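PDB 4Z6M: homoprotocatechuate 2,3-dioxygenase from Brevibacterium fuscum, which catalyses iron(II)-dependent extradiol cleavage of the aromatic ring of homoprotocatechuate by molecular oxygen. Local coordinates for residues Y20-S31 with L64-K75. The protein carries 1 engineered substitution. Residues are numbered along the deposited sequence; the frame is centred on the assembly and turned at random.
Sequences YAELVVTDLAKS and LVLTKGPVAALK
The carboxylate of Glu-22 has the aliphatic chain of Lys-75 over one face, with CD of Lys-75 3.6 Å from CD of Glu-22. At its edge OG1 of Thr-67 donates to the anti lone pair of OE2 of Glu-22, at 2.7 Å. Glu-22 gets there extended, CG trans to its N (chi1 -176°). NZ of Lys-75 stands 4.5 Å from OE2 of Glu-22, beyond salt-bridge range, and a water bridges the two; OE1 pairs instead with Arg-117. Both oxygens are gripped, probably favouring the charged form. The Tyr-20 ring meets Val-65 CG2 obliquely, packs edge-to-face with His-62, and sends its hydroxyl to Glu-127 and Arg-117.

Strand 20-25 is the middle of three. Toward parallel strand 64-68, Leu-23 straddles Leu-66: its N takes Val-65 O (2.8 Å), its O takes Thr-67 N (2.9 Å). Toward antiparallel strand 73-75, Val-24 N reaches Ala-73 O at 2.8 Å; the return bond from Ala-73 N to Val-24 O is longer, 3.3 Å. Past Lys-68, with Gly-69 N still bonded to Val-25 O, the chain turns round the end of strand 20-25, where Val-24 CG1 fits against Gly-69 CA (3.5 Å).

Away from Glu-22, Leu-23 CD1 meets Leu-64 CD1 and its CD2 meets Leu-74 CD1. The contact joins the first and last strands of one βαβββ module to the first of the next, as in the vicinal oxygen chelate fold. Tyr-35 of helix 28-38 packs on Leu-23, Leu-64 and Leu-66, strand 50-54 flanks 64-68, and strand 211-218, carrying the iron ligand His-214, touches Ala-21, Leu-23 and Leu-74.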
loop_
_atom_site.group_PDB
_atom_site.type_symbol
_atom_site.label_atom_id
_atom_site.label_comp_id
_atom_site.label_asym_id
_atom_site.label_seq_id
_atom_site.Cartn_x
_atom_site.Cartn_y
_atom_site.Cartn_z
ATOM N N TYR A 20 20.785 -19.453 3.341
ATOM C CA TYR A 20 20.391 -19.924 2.010
ATOM C C TYR A 20 19.935 -21.358 2.093
ATOM O O TYR A 20 20.264 -22.060 3.049
ATOM C CB TYR A 20 21.530 -19.766 0.961
ATOM C CG TYR A 20 22.647 -20.805 1.027
ATOM C CD1 TYR A 20 23.780 -20.584 1.790
ATOM C CD2 TYR A 20 22.573 -21.982 0.290
ATOM C CE1 TYR A 20 24.814 -21.520 1.843
ATOM C CE2 TYR A 20 23.596 -22.917 0.346
ATOM C CZ TYR A 20 24.701 -22.698 1.133
ATOM O OH TYR A 20 25.691 -23.666 1.161
ATOM N N ALA A 21 19.172 -21.774 1.082
ATOM C CA ALA A 21 18.903 -23.192 0.861
ATOM C C ALA A 21 19.474 -23.611 -0.486
ATOM O O ALA A 21 19.452 -22.849 -1.439
ATOM C CB ALA A 21 17.423 -23.508 0.915
ATOM N N GLU A 22 19.929 -24.863 -0.550
ATOM C CA GLU A 22 20.271 -25.519 -1.814
ATOM C C GLU A 22 19.189 -26.560 -2.099
ATOM O O GLU A 22 19.009 -27.505 -1.311
ATOM C CB GLU A 22 21.657 -26.184 -1.730
ATOM C CG GLU A 22 22.061 -26.789 -3.063
ATOM C CD GLU A 22 23.420 -27.461 -3.082
ATOM O OE1 GLU A 22 24.069 -27.608 -2.015
ATOM O OE2 GLU A 22 23.863 -27.805 -4.213
ATOM N N LEU A 23 18.438 -26.334 -3.174
ATOM C CA LEU A 23 17.399 -27.225 -3.653
ATOM C C LEU A 23 17.871 -27.949 -4.894
ATOM O O LEU A 23 18.347 -27.316 -5.833
ATOM C CB LEU A 23 16.120 -26.449 -3.976
ATOM C CG LEU A 23 15.463 -25.680 -2.825
ATOM C CD1 LEU A 23 14.257 -24.923 -3.361
ATOM C CD2 LEU A 23 15.046 -26.586 -1.682
ATOM N N VAL A 24 17.661 -29.266 -4.925
ATOM C CA VAL A 24 17.831 -30.027 -6.151
ATOM C C VAL A 24 16.550 -29.926 -6.945
ATOM O O VAL A 24 15.443 -30.093 -6.413
ATOM C CB VAL A 24 18.219 -31.495 -5.883
ATOM C CG1 VAL A 24 18.357 -32.250 -7.193
ATOM C CG2 VAL A 24 19.526 -31.550 -5.096
ATOM N N VAL A 25 16.714 -29.606 -8.221
ATOM C CA VAL A 25 15.616 -29.451 -9.183
ATOM C C VAL A 25 15.868 -30.348 -10.389
ATOM O O VAL A 25 17.009 -30.674 -10.678
ATOM C CB VAL A 25 15.450 -27.980 -9.626
ATOM C CG1 VAL A 25 15.184 -27.109 -8.408
ATOM C CG2 VAL A 25 16.668 -27.486 -10.411
ATOM N N THR A 26 14.807 -30.756 -11.083
ATOM C CA THR A 26 14.941 -31.755 -12.148
ATOM C C THR A 26 15.148 -31.152 -13.532
ATOM O O THR A 26 15.752 -31.793 -14.399
ATOM C CB THR A 26 13.734 -32.719 -12.206
ATOM O OG1 THR A 26 12.509 -31.995 -12.364
ATOM C CG2 THR A 26 13.716 -33.612 -10.950
ATOM N N ASP A 27 14.623 -29.941 -13.733
ATOM C CA ASP A 27 14.743 -29.252 -15.028
ATOM C C ASP A 27 15.155 -27.823 -14.708
ATOM O O ASP A 27 14.340 -27.005 -14.243
ATOM C CB ASP A 27 13.408 -29.295 -15.766
ATOM C CG ASP A 27 13.451 -28.665 -17.141
ATOM O OD1 ASP A 27 14.108 -27.621 -17.343
ATOM O OD2 ASP A 27 12.791 -29.228 -18.049
ATOM N N LEU A 28 16.430 -27.535 -14.906
ATOM C CA LEU A 28 16.999 -26.276 -14.460
ATOM C C LEU A 28 16.366 -25.084 -15.170
ATOM O O LEU A 28 16.099 -24.056 -14.549
ATOM C CB LEU A 28 18.511 -26.294 -14.632
ATOM C CG LEU A 28 19.324 -25.227 -13.911
ATOM C CD1 LEU A 28 19.296 -25.423 -12.410
ATOM C CD2 LEU A 28 20.748 -25.308 -14.424
ATOM N N ALA A 29 16.080 -25.210 -16.464
ATOM C CA ALA A 29 15.436 -24.107 -17.193
ATOM C C ALA A 29 14.025 -23.790 -16.718
ATOM O O ALA A 29 13.647 -22.621 -16.613
ATOM C CB ALA A 29 15.431 -24.363 -18.694
ATOM N N LYS A 30 13.251 -24.831 -16.424
ATOM C CA LYS A 30 11.896 -24.626 -15.929
ATOM C C LYS A 30 11.966 -23.974 -14.545
ATOM O O LYS A 30 11.197 -23.060 -14.232
ATOM C CB LYS A 30 11.122 -25.947 -15.866
ATOM C CG LYS A 30 10.694 -26.446 -17.242
ATOM C CD LYS A 30 9.788 -27.659 -17.111
ATOM C CE LYS A 30 8.777 -27.766 -18.245
ATOM N NZ LYS A 30 7.791 -28.854 -17.933
ATOM N N SER A 31 12.898 -24.437 -13.719
ATOM C CA SER A 31 13.081 -23.820 -12.405
ATOM C C SER A 31 13.538 -22.367 -12.516
ATOM O O SER A 31 13.053 -21.496 -11.795
ATOM C CB SER A 31 14.038 -24.639 -11.558
ATOM O OG SER A 31 13.502 -25.936 -11.364
ATOM N N LEU A 64 19.597 -18.731 -2.415
ATOM C CA LEU A 64 18.990 -19.925 -2.975
ATOM C C LEU A 64 19.926 -20.454 -4.050
ATOM O O LEU A 64 20.333 -19.708 -4.936
ATOM C CB LEU A 64 17.611 -19.623 -3.548
ATOM C CG LEU A 64 16.771 -20.779 -4.042
ATOM C CD1 LEU A 64 16.417 -21.736 -2.907
ATOM C CD2 LEU A 64 15.496 -20.261 -4.687
ATOM N N VAL A 65 20.284 -21.732 -3.951
ATOM C CA VAL A 65 21.033 -22.426 -4.991
ATOM C C VAL A 65 20.123 -23.491 -5.567
ATOM O O VAL A 65 19.621 -24.358 -4.834
ATOM C CB VAL A 65 22.326 -23.071 -4.448
ATOM C CG1 VAL A 65 23.125 -23.671 -5.605
ATOM C CG2 VAL A 65 23.156 -22.040 -3.718
ATOM N N LEU A 66 19.900 -23.433 -6.874
ATOM C CA LEU A 66 19.167 -24.475 -7.588
ATOM C C LEU A 66 20.210 -25.362 -8.259
ATOM O O LEU A 66 21.012 -24.883 -9.066
ATOM C CB LEU A 66 18.241 -23.879 -8.642
ATOM C CG LEU A 66 17.304 -22.772 -8.168
ATOM C CD1 LEU A 66 16.516 -22.222 -9.348
ATOM C CD2 LEU A 66 16.402 -23.262 -7.039
ATOM N N THR A 67 20.210 -26.651 -7.915
ATOM C CA THR A 67 21.199 -27.610 -8.421
ATOM C C THR A 67 20.459 -28.676 -9.205
ATOM O O THR A 67 19.569 -29.320 -8.682
ATOM C CB THR A 67 22.009 -28.217 -7.266
ATOM O OG1 THR A 67 22.776 -27.199 -6.627
ATOM C CG2 THR A 67 22.931 -29.323 -7.744
ATOM N N LYS A 68 20.853 -28.898 -10.451
ATOM C CA LYS A 68 20.251 -29.933 -11.261
ATOM C C LYS A 68 20.584 -31.306 -10.667
ATOM O O LYS A 68 21.724 -31.572 -10.303
ATOM C CB LYS A 68 20.800 -29.851 -12.685
ATOM C CG LYS A 68 20.220 -30.846 -13.676
ATOM C CD LYS A 68 20.963 -30.688 -15.003
ATOM C CE LYS A 68 20.675 -31.847 -15.942
ATOM N NZ LYS A 68 19.209 -32.099 -16.082
ATOM N N GLY A 69 19.586 -32.166 -10.554
ATOM C CA GLY A 69 19.822 -33.535 -10.134
ATOM C C GLY A 69 18.649 -34.430 -10.437
ATOM O O GLY A 69 17.656 -33.985 -10.986
ATOM N N PRO A 70 18.769 -35.723 -10.109
ATOM C CA PRO A 70 17.771 -36.669 -10.573
ATOM C C PRO A 70 16.471 -36.682 -9.775
ATOM O O PRO A 70 15.417 -37.013 -10.334
ATOM C CB PRO A 70 18.499 -38.019 -10.458
ATOM C CG PRO A 70 19.569 -37.803 -9.427
ATOM C CD PRO A 70 19.987 -36.378 -9.596
ATOM N N VAL A 71 16.555 -36.312 -8.498
ATOM C CA VAL A 71 15.423 -36.364 -7.589
ATOM C C VAL A 71 15.348 -35.017 -6.871
ATOM O O VAL A 71 16.261 -34.628 -6.133
ATOM C CB VAL A 71 15.542 -37.509 -6.561
ATOM C CG1 VAL A 71 14.367 -37.507 -5.586
ATOM C CG2 VAL A 71 15.604 -38.845 -7.286
ATOM N N ALA A 72 14.238 -34.321 -7.067
ATOM C CA ALA A 72 14.017 -33.048 -6.382
ATOM C C ALA A 72 13.965 -33.216 -4.868
ATOM O O ALA A 72 13.290 -34.121 -4.361
ATOM C CB ALA A 72 12.725 -32.421 -6.861
ATOM N N ALA A 73 14.707 -32.379 -4.156
ATOM C CA ALA A 73 14.941 -32.554 -2.720
ATOM C C ALA A 73 15.673 -31.354 -2.151
ATOM O O ALA A 73 16.333 -30.624 -2.907
ATOM C CB ALA A 73 15.745 -33.815 -2.452
ATOM N N LEU A 74 15.584 -31.153 -0.837
ATOM C CA LEU A 74 16.493 -30.244 -0.142
ATOM C C LEU A 74 17.879 -30.893 -0.027
ATOM O O LEU A 74 17.993 -31.993 0.507
ATOM C CB LEU A 74 15.956 -29.946 1.254
ATOM C CG LEU A 74 16.914 -29.126 2.146
ATOM C CD1 LEU A 74 17.008 -27.673 1.683
ATOM C CD2 LEU A 74 16.525 -29.199 3.603
ATOM N N LYS A 75 18.912 -30.221 -0.543
ATOM C CA LYS A 75 20.295 -30.671 -0.362
ATOM C C LYS A 75 20.948 -30.092 0.885
ATOM O O LYS A 75 21.699 -30.788 1.574
ATOM C CB LYS A 75 21.132 -30.365 -1.621
ATOM C CG LYS A 75 22.533 -30.926 -1.598
ATOM C CD LYS A 75 23.146 -31.008 -2.977
ATOM C CE LYS A 75 24.578 -31.522 -2.853
ATOM N NZ LYS A 75 25.053 -32.140 -4.112
HETATM O O HOH W 1 25.831 -29.342 -4.807
HETATM O O HOH W 2 17.119 -34.131 -13.835
HETATM O O HOH W 3 18.099 -29.297 -16.690
#